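Local coordinates for forkhead-associated 1 (Saccharomyces cerevisiae, PDB 6C4U), which serves as an engineered phosphothreonine-binding FHA domain, derived from yeast, that binds a phosphopeptide of the human transcription factor c-Myc, at residues F[79-84]-F[100-105]; F[4-9]-F[36-41]. All blocks are in the same frame, centred on the assembly; numbering follows the deposited sequence.

Interaction 1. Residues F[79-84]-F[100-105]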
# COMPACT_ATOMS: atom_id res chain seq x y z
N ASN F 79 -8.74 -8.90 -8.56
CA ASN F 79 -8.42 -8.39 -9.91
C ASN F 79 -6.97 -7.95 -10.16
O ASN F 79 -6.68 -7.37 -11.20
CB ASN F 79 -9.40 -7.27 -10.23
CG ASN F 79 -10.80 -7.79 -10.47
OD1 ASN F 79 -11.00 -8.77 -11.19
ND2 ASN F 79 -11.79 -7.13 -9.87
N GLY F 80 -6.08 -8.20 -9.21
CA GLY F 80 -4.66 -7.89 -9.38
C GLY F 80 -4.25 -6.48 -9.05
O GLY F 80 -5.09 -5.56 -8.95
N THR F 81 -2.94 -6.33 -8.89
CA THR F 81 -2.32 -5.08 -8.44
C THR F 81 -1.01 -4.92 -9.20
O THR F 81 -0.23 -5.86 -9.28
CB THR F 81 -2.05 -5.14 -6.92
OG1 THR F 81 -3.30 -5.13 -6.24
CG2 THR F 81 -1.20 -3.97 -6.44
N TRP F 82 -0.79 -3.72 -9.74
CA TRP F 82 0.37 -3.42 -10.59
C TRP F 82 1.35 -2.53 -9.86
O TRP F 82 0.95 -1.56 -9.23
CB TRP F 82 -0.10 -2.71 -11.85
CG TRP F 82 -0.58 -3.65 -12.87
CD1 TRP F 82 0.09 -4.06 -13.97
CD2 TRP F 82 -1.84 -4.32 -12.88
NE1 TRP F 82 -0.68 -4.94 -14.68
CE2 TRP F 82 -1.87 -5.12 -14.03
CE3 TRP F 82 -2.95 -4.32 -12.04
CZ2 TRP F 82 -2.95 -5.92 -14.36
CZ3 TRP F 82 -4.04 -5.12 -12.37
CH2 TRP F 82 -4.02 -5.91 -13.52
N LEU F 83 2.63 -2.86 -9.96
CA LEU F 83 3.68 -2.06 -9.35
C LEU F 83 4.60 -1.58 -10.46
O LEU F 83 5.28 -2.39 -11.10
CB LEU F 83 4.46 -2.90 -8.34
CG LEU F 83 5.72 -2.27 -7.76
CD1 LEU F 83 5.45 -0.89 -7.21
CD2 LEU F 83 6.28 -3.15 -6.65
N ASN F 84 4.61 -0.26 -10.68
CA ASN F 84 5.31 0.35 -11.81
C ASN F 84 4.88 -0.34 -13.09
O ASN F 84 5.70 -0.81 -13.88
CB ASN F 84 6.84 0.30 -11.64
CG ASN F 84 7.30 0.96 -10.35
OD1 ASN F 84 6.80 2.03 -9.95
ND2 ASN F 84 8.25 0.33 -9.66
N ASP F 100 7.70 4.64 -6.13
CA ASP F 100 7.02 3.57 -6.87
C ASP F 100 5.56 3.89 -7.09
O ASP F 100 4.96 4.62 -6.31
CB ASP F 100 7.14 2.22 -6.14
CG ASP F 100 8.47 1.52 -6.39
OD1 ASP F 100 9.33 2.08 -7.09
OD2 ASP F 100 8.64 0.40 -5.87
N GLU F 101 4.99 3.34 -8.16
CA GLU F 101 3.60 3.62 -8.53
C GLU F 101 2.76 2.35 -8.46
O GLU F 101 2.91 1.42 -9.28
CB GLU F 101 3.54 4.24 -9.93
CG GLU F 101 2.17 4.76 -10.36
CD GLU F 101 2.18 5.33 -11.79
OE1 GLU F 101 3.11 5.06 -12.61
OE2 GLU F 101 1.26 6.09 -12.15
N ILE F 102 1.84 2.33 -7.51
CA ILE F 102 0.91 1.22 -7.30
C ILE F 102 -0.38 1.53 -8.03
O ILE F 102 -0.94 2.60 -7.86
CB ILE F 102 0.66 1.00 -5.78
CG1 ILE F 102 2.00 0.73 -5.07
CG2 ILE F 102 -0.22 -0.19 -5.53
CD1 ILE F 102 1.92 0.56 -3.58
N THR F 103 -0.85 0.59 -8.85
CA THR F 103 -1.98 0.83 -9.76
C THR F 103 -2.99 -0.30 -9.65
O THR F 103 -2.59 -1.46 -9.62
CB THR F 103 -1.51 0.88 -11.23
OG1 THR F 103 -0.07 0.95 -11.31
CG2 THR F 103 -2.11 2.04 -11.93
N VAL F 104 -4.28 0.03 -9.63
CA VAL F 104 -5.34 -1.00 -9.60
C VAL F 104 -6.38 -0.67 -10.67
O VAL F 104 -6.50 0.45 -11.08
CB VAL F 104 -6.01 -1.11 -8.20
CG1 VAL F 104 -4.96 -1.40 -7.15
CG2 VAL F 104 -6.77 0.15 -7.83
N ARG F 105 -7.15 -1.65 -11.10
CA ARG F 105 -8.18 -1.41 -12.13
C ARG F 105 -9.52 -1.07 -11.50
O ARG F 105 -9.85 -1.57 -10.40
CB ARG F 105 -8.33 -2.62 -13.00
CG ARG F 105 -7.08 -2.94 -13.81
CD ARG F 105 -6.81 -4.44 -13.98
NE ARG F 105 -7.84 -5.12 -14.76
CZ ARG F 105 -8.17 -6.41 -14.70
NH1 ARG F 105 -7.51 -7.24 -13.88
NH2 ARG F 105 -9.16 -6.88 -15.45
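Trp82 and Thr103 form the hydrogen-bonded pair of a short antiparallel ladder in the FHA sandwich, where strand 82-83 meets strand 101-105 and the chain around Asn79, which contacts the bound peptide, leads into the strand. Trp82 N gives a nearly straight bond to Thr103 O (2.9 Å), and Thr103 N returns one to Trp82 O (2.8 Å); a weak bond from Thr103 OG1 reaches the same Trp82 carbonyl. The next pair, Leu83 with Ile102, is non-hydrogen-bonded, and their side chains point to the opposite face of the sheet from those of Trp82 and Thr103.

At the far end Asn84 takes over with both backbone and side chain. Its N donates to Glu101 O (2.8 Å), while its OD1 accepts Glu101 N at 2.9 Å, the donor tilted 31° from the amide carbonyl plane. The torsion that sets Asn84 CG beside its own backbone N (chi1 -57°) brings the amide back to strand 101-105, where ND2 bonds weakly to Asp100 OD1. Asp100 OD2 is held by Ser97 N.

At the other end the bent Arg105 chain brings its guanidinium to the edge of the Trp82 indole, NH1 in the ring plane and the two planes 88° apart; NH1 bonds weakly to Asn79 O (2.8 Å). Replacing Arg105 by an alanine would probably leave Asn79 O without this donor and remove a packing partner of an apolar peptide side chain. Asn79 ND2 bonds Pro55 O and the peptide backbone, as an asparagine does in other FHA domains, among the peptide-binding loops at one end of the sandwich.

Interaction 2. Residues F[4-9]-F[36-41]; sequences IVFRVI and KVWTFG
Phe6 and Trp38 meet edge to face in the hydrophobic core of the beta sandwich, a contact made by side chains alone between strands of two different sheets. The axes of strands 4-9 and 36-41 run nearly parallel, 14° apart, and stay 11.1 Å from each other at closest, the spacing of layers packed face to face rather than of neighbours in one sheet.

Phe6 CE1 bears on one face of the six-membered indole ring, 3.6 Å from Trp38 CE3. The centroids of the two six-membered rings are 5.1 Å apart and their planes stand at 77°, a T-shaped pair in which Phe6 supplies the edge. The Phe6 torsion that puts CG between its backbone N and carbonyl carbon (chi1 72°) helps to send the ring across to Trp38. On the other side of the indole plane lies Lys36 CG, from the same strand as Trp38, so aliphatic and aromatic groups sandwich the ring.

Two valines extend the interface along the strand. Val5 CG2 touches Trp38 CH2 at 4.1 Å, approaching the indole obliquely. Val8 CG2 comes to the edge of the Phe40 ring, 4.3 Å from CE2, and Phe6 CE2 approaches Phe40 CZ at 4.4 Å, the two rings meeting edge to edge. Val5 and Phe6 together pair with Phe20 of strand 18-21, a classic beta bulge.

Around this aromatic cluster, Phe20 stacks on Phe6 and also meets Trp38, Phe61 of strand 61-66 stacks on Phe40, and Ile117 of strand 112-119 packs against both Phe6 and Val8.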
# COMPACT_ATOMS: atom_id res chain seq x y z
N ILE F 4 6.74 9.94 10.39
CA ILE F 4 6.17 9.38 9.25
C ILE F 4 6.98 8.35 8.53
O ILE F 4 8.11 8.62 8.19
CB ILE F 4 5.73 10.54 8.31
CG1 ILE F 4 4.57 10.01 7.57
CG2 ILE F 4 6.79 11.41 7.55
CD1 ILE F 4 3.38 9.98 8.53
N VAL F 5 6.40 7.20 8.22
CA VAL F 5 7.16 6.15 7.52
C VAL F 5 7.16 6.40 6.02
O VAL F 5 8.22 6.31 5.37
CB VAL F 5 6.58 4.75 7.78
CG1 VAL F 5 7.42 3.69 7.06
CG2 VAL F 5 6.50 4.47 9.28
N PHE F 6 5.97 6.66 5.49
CA PHE F 6 5.78 6.91 4.06
C PHE F 6 4.48 7.65 3.83
O PHE F 6 3.63 7.78 4.72
CB PHE F 6 5.80 5.60 3.25
CG PHE F 6 4.58 4.73 3.42
CD1 PHE F 6 4.41 3.95 4.56
CD2 PHE F 6 3.61 4.67 2.44
CE1 PHE F 6 3.27 3.16 4.72
CE2 PHE F 6 2.47 3.88 2.60
CZ PHE F 6 2.30 3.14 3.74
N ARG F 7 4.33 8.13 2.60
CA ARG F 7 3.23 8.99 2.20
C ARG F 7 2.71 8.52 0.85
O ARG F 7 3.48 8.10 -0.02
CB ARG F 7 3.75 10.41 2.13
CG ARG F 7 2.82 11.40 1.45
CD ARG F 7 3.45 12.81 1.49
NE ARG F 7 3.38 13.43 2.81
CZ ARG F 7 4.37 14.10 3.42
NH1 ARG F 7 5.58 14.19 2.89
NH2 ARG F 7 4.15 14.62 4.62
N VAL F 8 1.40 8.62 0.68
CA VAL F 8 0.71 8.08 -0.49
C VAL F 8 -0.08 9.16 -1.17
O VAL F 8 -0.96 9.78 -0.58
CB VAL F 8 -0.25 6.93 -0.09
CG1 VAL F 8 -1.07 6.47 -1.24
CG2 VAL F 8 0.53 5.76 0.45
N ILE F 9 0.25 9.38 -2.43
CA ILE F 9 -0.26 10.49 -3.22
C ILE F 9 -0.99 9.93 -4.41
O ILE F 9 -0.48 9.08 -5.13
CB ILE F 9 0.97 11.29 -3.73
CG1 ILE F 9 1.85 11.68 -2.55
CG2 ILE F 9 0.58 12.50 -4.48
CD1 ILE F 9 3.18 12.19 -2.97
N LYS F 36 4.83 -3.58 11.09
CA LYS F 36 3.51 -2.95 10.97
C LYS F 36 2.88 -3.24 9.61
O LYS F 36 3.60 -3.45 8.62
CB LYS F 36 3.65 -1.42 11.18
CG LYS F 36 2.32 -0.70 11.21
CD LYS F 36 2.31 0.55 12.08
CE LYS F 36 0.86 1.01 12.27
NZ LYS F 36 0.69 2.03 13.33
N VAL F 37 1.54 -3.25 9.56
CA VAL F 37 0.83 -3.52 8.32
C VAL F 37 -0.30 -2.53 8.06
O VAL F 37 -1.16 -2.30 8.92
CB VAL F 37 0.22 -4.92 8.31
CG1 VAL F 37 -0.50 -5.21 6.99
CG2 VAL F 37 1.31 -5.95 8.57
N TRP F 38 -0.32 -1.98 6.85
CA TRP F 38 -1.39 -1.10 6.42
C TRP F 38 -2.11 -1.77 5.27
O TRP F 38 -1.47 -2.34 4.40
CB TRP F 38 -0.81 0.21 5.93
CG TRP F 38 -0.11 0.98 6.98
CD1 TRP F 38 -0.68 1.83 7.90
CD2 TRP F 38 1.28 0.98 7.25
NE1 TRP F 38 0.28 2.37 8.68
CE2 TRP F 38 1.49 1.85 8.32
CE3 TRP F 38 2.36 0.30 6.72
CZ2 TRP F 38 2.77 2.11 8.84
CZ3 TRP F 38 3.64 0.54 7.25
CH2 TRP F 38 3.82 1.46 8.30
N THR F 39 -3.44 -1.70 5.28
CA THR F 39 -4.24 -2.29 4.21
C THR F 39 -4.96 -1.23 3.40
O THR F 39 -5.37 -0.20 3.92
CB THR F 39 -5.29 -3.27 4.75
OG1 THR F 39 -6.20 -2.57 5.61
CG2 THR F 39 -4.63 -4.38 5.53
N PHE F 40 -5.16 -1.55 2.13
CA PHE F 40 -5.70 -0.66 1.14
C PHE F 40 -6.84 -1.42 0.50
O PHE F 40 -6.64 -2.54 0.02
CB PHE F 40 -4.61 -0.36 0.09
CG PHE F 40 -3.50 0.50 0.58
CD1 PHE F 40 -2.54 0.00 1.44
CD2 PHE F 40 -3.39 1.83 0.16
CE1 PHE F 40 -1.53 0.81 1.93
CE2 PHE F 40 -2.37 2.63 0.64
CZ PHE F 40 -1.45 2.12 1.53
N GLY F 41 -8.04 -0.85 0.48
CA GLY F 41 -9.16 -1.54 -0.17
C GLY F 41 -10.47 -0.80 -0.25
O GLY F 41 -10.60 0.34 0.23

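How the interactions relate
Interactions 1 and 2 illustrate two kinds of contact in a beta sandwich: pairing within a layer and packing between layers. Their centres lie about 15 Å apart and their nearest atoms about 6 Å, so they do not touch. Strands 4-10, 101-105 and 82-83 belong to one antiparallel sheet, with strand 112-119 between 4-10 and 101-105, whereas strand 34-41 belongs to the facing mixed sheet. Along the chain they come in series, interaction 2 closing before interaction 1 opens. Interaction 2 lies near the centre of the domain; interaction 1 is farther out and reaches the bound peptide, so one sheet contributes both to the core and to a contact that reaches the peptide.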